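Long-range contact in probable sugar ABC transporter, sugar-binding protein (Streptococcus pneumoniae, PDB 2W7Y), which binds the blood group A-trisaccharide as the solute-binding protein of a probable sugar ABC transporter: residues 197-210 with 265-278. Numbering follows the deposited sequence.
Sequences GVYAFGAGEPSIRL and YSKDFQEGKSAVFF. With A2G (2-acetamido-2-deoxy-alpha-D-galactopyranose), chain C.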
loop_
_atom_site.group_PDB
_atom_site.type_symbol
_atom_site.label_atom_id
_atom_site.label_comp_id
_atom_site.label_asym_id
_atom_site.label_seq_id
_atom_site.Cartn_x
_atom_site.Cartn_y
_atom_site.Cartn_z
ATOM N N GLY A 197 -11.934 26.397 -6.057
ATOM C CA GLY A 197 -10.478 26.386 -6.054
ATOM C C GLY A 197 -9.947 25.032 -5.630
ATOM O O GLY A 197 -8.827 24.657 -5.991
ATOM N N VAL A 198 -10.755 24.300 -4.863
ATOM C CA VAL A 198 -10.379 22.972 -4.378
ATOM C C VAL A 198 -11.361 21.881 -4.806
ATOM O O VAL A 198 -12.573 22.111 -4.894
ATOM C CB VAL A 198 -10.194 22.928 -2.824
ATOM C CG1 VAL A 198 -9.168 23.959 -2.364
ATOM C CG2 VAL A 198 -11.521 23.117 -2.093
ATOM N N TYR A 199 -10.824 20.697 -5.088
ATOM C CA TYR A 199 -11.642 19.501 -5.228
ATOM C C TYR A 199 -11.495 18.648 -3.971
ATOM O O TYR A 199 -10.550 18.829 -3.199
ATOM C CB TYR A 199 -11.305 18.721 -6.509
ATOM C CG TYR A 199 -9.890 18.184 -6.615
ATOM C CD1 TYR A 199 -8.846 18.988 -7.087
ATOM C CD2 TYR A 199 -9.604 16.860 -6.285
ATOM C CE1 TYR A 199 -7.547 18.491 -7.201
ATOM C CE2 TYR A 199 -8.307 16.352 -6.397
ATOM C CZ TYR A 199 -7.287 17.173 -6.854
ATOM O OH TYR A 199 -6.008 16.670 -6.961
ATOM N N ALA A 200 -12.441 17.739 -3.756
ATOM C CA ALA A 200 -12.501 16.964 -2.522
ATOM C C ALA A 200 -11.302 16.019 -2.371
ATOM O O ALA A 200 -10.476 16.189 -1.466
ATOM C CB ALA A 200 -13.813 16.206 -2.444
ATOM N N PHE A 201 -11.204 15.043 -3.270
ATOM C CA PHE A 201 -10.106 14.080 -3.270
ATOM C C PHE A 201 -9.778 13.598 -4.680
ATOM O O PHE A 201 -10.596 13.719 -5.598
ATOM C CB PHE A 201 -10.422 12.883 -2.354
ATOM C CG PHE A 201 -11.733 12.195 -2.659
ATOM C CD1 PHE A 201 -12.901 12.561 -1.988
ATOM C CD2 PHE A 201 -11.796 11.166 -3.600
ATOM C CE1 PHE A 201 -14.118 11.928 -2.262
ATOM C CE2 PHE A 201 -13.005 10.526 -3.883
ATOM C CZ PHE A 201 -14.171 10.908 -3.212
ATOM N N GLY A 202 -8.573 13.061 -4.848
ATOM C CA GLY A 202 -8.211 12.368 -6.079
ATOM C C GLY A 202 -8.811 10.974 -6.117
ATOM O O GLY A 202 -8.767 10.246 -5.125
ATOM N N ALA A 203 -9.381 10.609 -7.261
ATOM C CA ALA A 203 -9.947 9.276 -7.463
ATOM C C ALA A 203 -9.151 8.495 -8.508
ATOM O O ALA A 203 -8.403 9.075 -9.291
ATOM C CB ALA A 203 -11.415 9.370 -7.856
ATOM N N GLY A 204 -9.325 7.179 -8.519
ATOM C CA GLY A 204 -8.528 6.286 -9.362
ATOM C C GLY A 204 -8.034 5.156 -8.482
ATOM O O GLY A 204 -8.841 4.445 -7.880
ATOM N N GLU A 205 -6.712 5.006 -8.389
ATOM C CA GLU A 205 -6.098 4.106 -7.409
ATOM C C GLU A 205 -6.546 4.408 -5.966
ATOM O O GLU A 205 -6.884 3.481 -5.231
ATOM C CB GLU A 205 -4.564 4.129 -7.514
ATOM C CG GLU A 205 -3.842 3.237 -6.489
ATOM C CD GLU A 205 -2.336 3.468 -6.442
ATOM O OE1 GLU A 205 -1.584 2.479 -6.345
ATOM O OE2 GLU A 205 -1.897 4.637 -6.502
ATOM N N PRO A 206 -6.543 5.697 -5.549
ATOM C CA PRO A 206 -6.970 6.032 -4.183
ATOM C C PRO A 206 -8.409 5.651 -3.817
ATOM O O PRO A 206 -8.725 5.545 -2.631
ATOM C CB PRO A 206 -6.823 7.554 -4.137
ATOM C CG PRO A 206 -5.827 7.871 -5.188
ATOM C CD PRO A 206 -6.113 6.906 -6.281
ATOM N N SER A 207 -9.272 5.459 -4.809
ATOM C CA SER A 207 -10.679 5.154 -4.536
ATOM C C SER A 207 -10.914 3.728 -4.021
ATOM O O SER A 207 -11.921 3.470 -3.366
ATOM C CB SER A 207 -11.561 5.460 -5.753
ATOM O OG SER A 207 -11.188 4.679 -6.872
ATOM N N ILE A 208 -9.985 2.813 -4.305
ATOM C CA ILE A 208 -10.072 1.446 -3.781
ATOM C C ILE A 208 -9.843 1.407 -2.266
ATOM O O ILE A 208 -10.287 0.479 -1.593
ATOM C CB ILE A 208 -9.133 0.444 -4.533
ATOM C CG1 ILE A 208 -9.599 -1.006 -4.318
ATOM C CG2 ILE A 208 -7.662 0.646 -4.128
ATOM C CD1 ILE A 208 -8.848 -2.051 -5.125
ATOM N N ARG A 209 -9.162 2.427 -1.742
ATOM C CA ARG A 209 -8.927 2.562 -0.305
ATOM C C ARG A 209 -10.225 2.908 0.421
ATOM O O ARG A 209 -10.400 2.556 1.593
ATOM C CB ARG A 209 -7.859 3.627 -0.001
ATOM C CG ARG A 209 -6.677 3.691 -0.963
ATOM C CD ARG A 209 -5.878 2.392 -1.010
ATOM N NE ARG A 209 -4.619 2.565 -1.732
ATOM C CZ ARG A 209 -3.819 1.571 -2.105
ATOM N NH1 ARG A 209 -4.137 0.312 -1.828
ATOM N NH2 ARG A 209 -2.697 1.842 -2.754
ATOM N N LEU A 210 -11.121 3.603 -0.275
ATOM C CA LEU A 210 -12.470 3.863 0.235
ATOM C C LEU A 210 -13.331 2.601 0.229
ATOM O O LEU A 210 -14.053 2.344 1.190
ATOM C CB LEU A 210 -13.154 4.986 -0.550
ATOM C CG LEU A 210 -12.682 6.433 -0.337
ATOM C CD1 LEU A 210 -13.416 7.373 -1.282
ATOM C CD2 LEU A 210 -12.867 6.877 1.109
ATOM N N TYR A 265 -1.568 12.777 -7.433
ATOM C CA TYR A 265 -2.452 13.558 -6.566
ATOM C C TYR A 265 -1.725 14.158 -5.362
ATOM O O TYR A 265 -2.266 15.029 -4.675
ATOM C CB TYR A 265 -3.637 12.708 -6.090
ATOM C CG TYR A 265 -4.617 12.360 -7.187
ATOM C CD1 TYR A 265 -5.230 13.358 -7.949
ATOM C CD2 TYR A 265 -4.937 11.035 -7.459
ATOM C CE1 TYR A 265 -6.126 13.041 -8.958
ATOM C CE2 TYR A 265 -5.830 10.708 -8.466
ATOM C CZ TYR A 265 -6.422 11.713 -9.207
ATOM O OH TYR A 265 -7.309 11.386 -10.200
ATOM N N SER A 266 -0.506 13.682 -5.115
ATOM C CA SER A 266 0.307 14.130 -3.988
ATOM C C SER A 266 0.668 15.609 -4.089
ATOM O O SER A 266 0.546 16.347 -3.110
ATOM C CB SER A 266 1.580 13.287 -3.880
ATOM O OG SER A 266 2.350 13.670 -2.752
ATOM N N LYS A 267 1.102 16.026 -5.277
ATOM C CA LYS A 267 1.506 17.404 -5.547
ATOM C C LYS A 267 0.370 18.388 -5.255
ATOM O O LYS A 267 0.569 19.362 -4.528
ATOM C CB LYS A 267 1.982 17.534 -6.996
ATOM C CG LYS A 267 2.823 18.762 -7.290
ATOM C CD LYS A 267 3.602 18.577 -8.594
ATOM C CE LYS A 267 4.195 19.881 -9.096
ATOM N NZ LYS A 267 3.173 20.744 -9.762
ATOM N N ASP A 268 -0.815 18.106 -5.806
ATOM C CA ASP A 268 -2.011 18.934 -5.614
ATOM C C ASP A 268 -2.327 19.131 -4.144
ATOM O O ASP A 268 -2.648 20.240 -3.717
ATOM C CB ASP A 268 -3.226 18.299 -6.299
ATOM C CG ASP A 268 -3.318 18.636 -7.774
ATOM O OD1 ASP A 268 -2.498 19.440 -8.274
ATOM O OD2 ASP A 268 -4.228 18.095 -8.434
ATOM N N PHE A 269 -2.223 18.043 -3.383
ATOM C CA PHE A 269 -2.513 18.042 -1.957
ATOM C C PHE A 269 -1.503 18.872 -1.167
ATOM O O PHE A 269 -1.889 19.635 -0.281
ATOM C CB PHE A 269 -2.576 16.605 -1.431
ATOM C CG PHE A 269 -3.039 16.503 -0.009
ATOM C CD1 PHE A 269 -4.341 16.854 0.343
ATOM C CD2 PHE A 269 -2.179 16.051 0.978
ATOM C CE1 PHE A 269 -4.768 16.762 1.659
ATOM C CE2 PHE A 269 -2.601 15.954 2.294
ATOM C CZ PHE A 269 -3.896 16.314 2.635
ATOM N N GLN A 270 -0.223 18.722 -1.506
ATOM C CA GLN A 270 0.866 19.519 -0.928
ATOM C C GLN A 270 0.682 21.010 -1.186
ATOM O O GLN A 270 1.109 21.842 -0.384
ATOM C CB GLN A 270 2.217 19.081 -1.508
ATOM C CG GLN A 270 2.668 17.685 -1.100
ATOM C CD GLN A 270 3.922 17.219 -1.828
ATOM O OE1 GLN A 270 4.001 16.072 -2.280
ATOM N NE2 GLN A 270 4.906 18.100 -1.940
ATOM N N GLU A 271 0.048 21.334 -2.313
ATOM C CA GLU A 271 -0.149 22.716 -2.741
ATOM C C GLU A 271 -1.501 23.284 -2.303
ATOM O O GLU A 271 -1.829 24.427 -2.615
ATOM C CB GLU A 271 0.027 22.830 -4.260
ATOM C CG GLU A 271 1.456 22.565 -4.743
ATOM C CD GLU A 271 1.604 22.592 -6.261
ATOM O OE1 GLU A 271 0.582 22.575 -6.983
ATOM O OE2 GLU A 271 2.761 22.627 -6.735
ATOM N N GLY A 272 -2.281 22.480 -1.584
ATOM C CA GLY A 272 -3.573 22.917 -1.058
ATOM C C GLY A 272 -4.684 22.984 -2.087
ATOM O O GLY A 272 -5.616 23.778 -1.950
ATOM N N LYS A 273 -4.588 22.143 -3.113
ATOM C CA LYS A 273 -5.589 22.093 -4.184
ATOM C C LYS A 273 -6.660 21.030 -3.939
ATOM O O LYS A 273 -7.693 21.029 -4.602
ATOM C CB LYS A 273 -4.915 21.869 -5.539
ATOM C CG LYS A 273 -4.055 23.031 -6.007
ATOM C CD LYS A 273 -3.400 22.725 -7.344
ATOM C CE LYS A 273 -2.825 23.980 -7.985
ATOM N NZ LYS A 273 -1.603 24.466 -7.288
ATOM N N SER A 274 -6.404 20.127 -2.994
ATOM C CA SER A 274 -7.383 19.114 -2.592
ATOM C C SER A 274 -7.501 19.031 -1.069
ATOM O O SER A 274 -6.607 19.483 -0.347
ATOM C CB SER A 274 -7.052 17.743 -3.203
ATOM O OG SER A 274 -5.738 17.321 -2.879
ATOM N N ALA A 275 -8.611 18.471 -0.591
ATOM C CA ALA A 275 -8.914 18.442 0.842
ATOM C C ALA A 275 -8.424 17.172 1.529
ATOM O O ALA A 275 -7.949 17.221 2.659
ATOM C CB ALA A 275 -10.408 18.627 1.076
ATOM N N VAL A 276 -8.550 16.043 0.841
ATOM C CA VAL A 276 -8.131 14.755 1.387
ATOM C C VAL A 276 -7.282 13.947 0.391
ATOM O O VAL A 276 -7.429 14.074 -0.827
ATOM C CB VAL A 276 -9.342 13.946 1.971
ATOM C CG1 VAL A 276 -10.515 13.993 1.044
ATOM C CG2 VAL A 276 -8.960 12.497 2.300
ATOM N N PHE A 277 -6.377 13.139 0.939
ATOM C CA PHE A 277 -5.414 12.371 0.161
ATOM C C PHE A 277 -5.311 10.975 0.746
ATOM O O PHE A 277 -4.821 10.797 1.858
ATOM C CB PHE A 277 -4.051 13.079 0.189
ATOM C CG PHE A 277 -2.982 12.416 -0.637
ATOM C CD1 PHE A 277 -3.234 11.998 -1.941
ATOM C CD2 PHE A 277 -1.704 12.250 -0.119
ATOM C CE1 PHE A 277 -2.234 11.400 -2.703
ATOM C CE2 PHE A 277 -0.696 11.658 -0.873
ATOM C CZ PHE A 277 -0.962 11.229 -2.168
ATOM N N PHE A 278 -5.792 9.990 -0.003
ATOM C CA PHE A 278 -5.760 8.605 0.447
ATOM C C PHE A 278 -4.415 7.957 0.113
ATOM O O PHE A 278 -4.231 7.397 -0.972
ATOM C CB PHE A 278 -6.930 7.802 -0.150
ATOM C CG PHE A 278 -8.274 8.470 0.010
ATOM C CD1 PHE A 278 -8.862 8.592 1.265
ATOM C CD2 PHE A 278 -8.949 8.975 -1.094
ATOM C CE1 PHE A 278 -10.100 9.214 1.423
ATOM C CE2 PHE A 278 -10.188 9.594 -0.948
ATOM C CZ PHE A 278 -10.764 9.721 0.314
HETATM O O5 A2G C . 2.016 3.919 -2.559
HETATM C C1 A2G C . 2.218 2.487 -2.694
HETATM C C2 A2G C . 1.341 2.001 -3.837
HETATM N N2 A2G C . 1.516 0.566 -4.067
HETATM C C3 A2G C . 1.732 2.732 -5.129
HETATM O O3 A2G C . 0.983 2.218 -6.233
HETATM C C4 A2G C . 1.540 4.241 -4.970
HETATM O O4 A2G C . 0.153 4.546 -4.777
HETATM C C5 A2G C . 2.352 4.714 -3.757
HETATM C C6 A2G C . 2.145 6.201 -3.478
HETATM O O6 A2G C . 2.833 6.535 -2.271
HETATM C C7 A2G C . 0.486 -0.272 -4.098
HETATM O O7 A2G C . -0.687 0.051 -3.911
HETATM C C8 A2G C . 0.870 -1.722 -4.376
HETATM O O HOH W 1 -4.863 15.516 -4.647
HETATM O O HOH W 2 -6.028 13.578 -3.175
HETATM O O HOH W 3 -6.345 10.485 -3.066
HETATM O O HOH W 4 -3.784 5.250 -2.573
#
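G202 CA stands almost exactly over the centre of the Y265 ring, a CH-pi contact 3.4 Å from the centroid and only 4° off the ring normal. At the ring's edge Y265 OH donates to A203 O (2.7 Å), in the carbonyl plane. The chi1 of Y199, 62°, swings its ring back across the strand, where S274 CB lies over one face and OH donates to the anti lone pair of D268 OD2 (2.7 Å). One water joins Y199 OH, S274 OG and Y265 O. Between the backbones, parallel pairing at Y199 and S274 gives way as both chains turn a corner, at A200 and A275: A200 O accepts V276 N (3.0 Å) nearly end-on and A275 N from above its carbonyl plane. One water links G202 N to V276 O, another G202 O to F278 N. Strand 276-277 also pairs antiparallel with 157-164, in the sheet of one lobe of the two-lobed solute-binding fold. F278 and F201 form an offset edge-to-face pair, the F278 edge toward the F201 face (centroids 5.2 Å apart); L210 CG lies over a face of the F278 ring. From 197-210, R209 NH2 reaches A2G O7 at 2.9 Å and 163°, while R209 NE reaches F278 O through water; E205 OE1 and OE2 accept A2G O3 and O4.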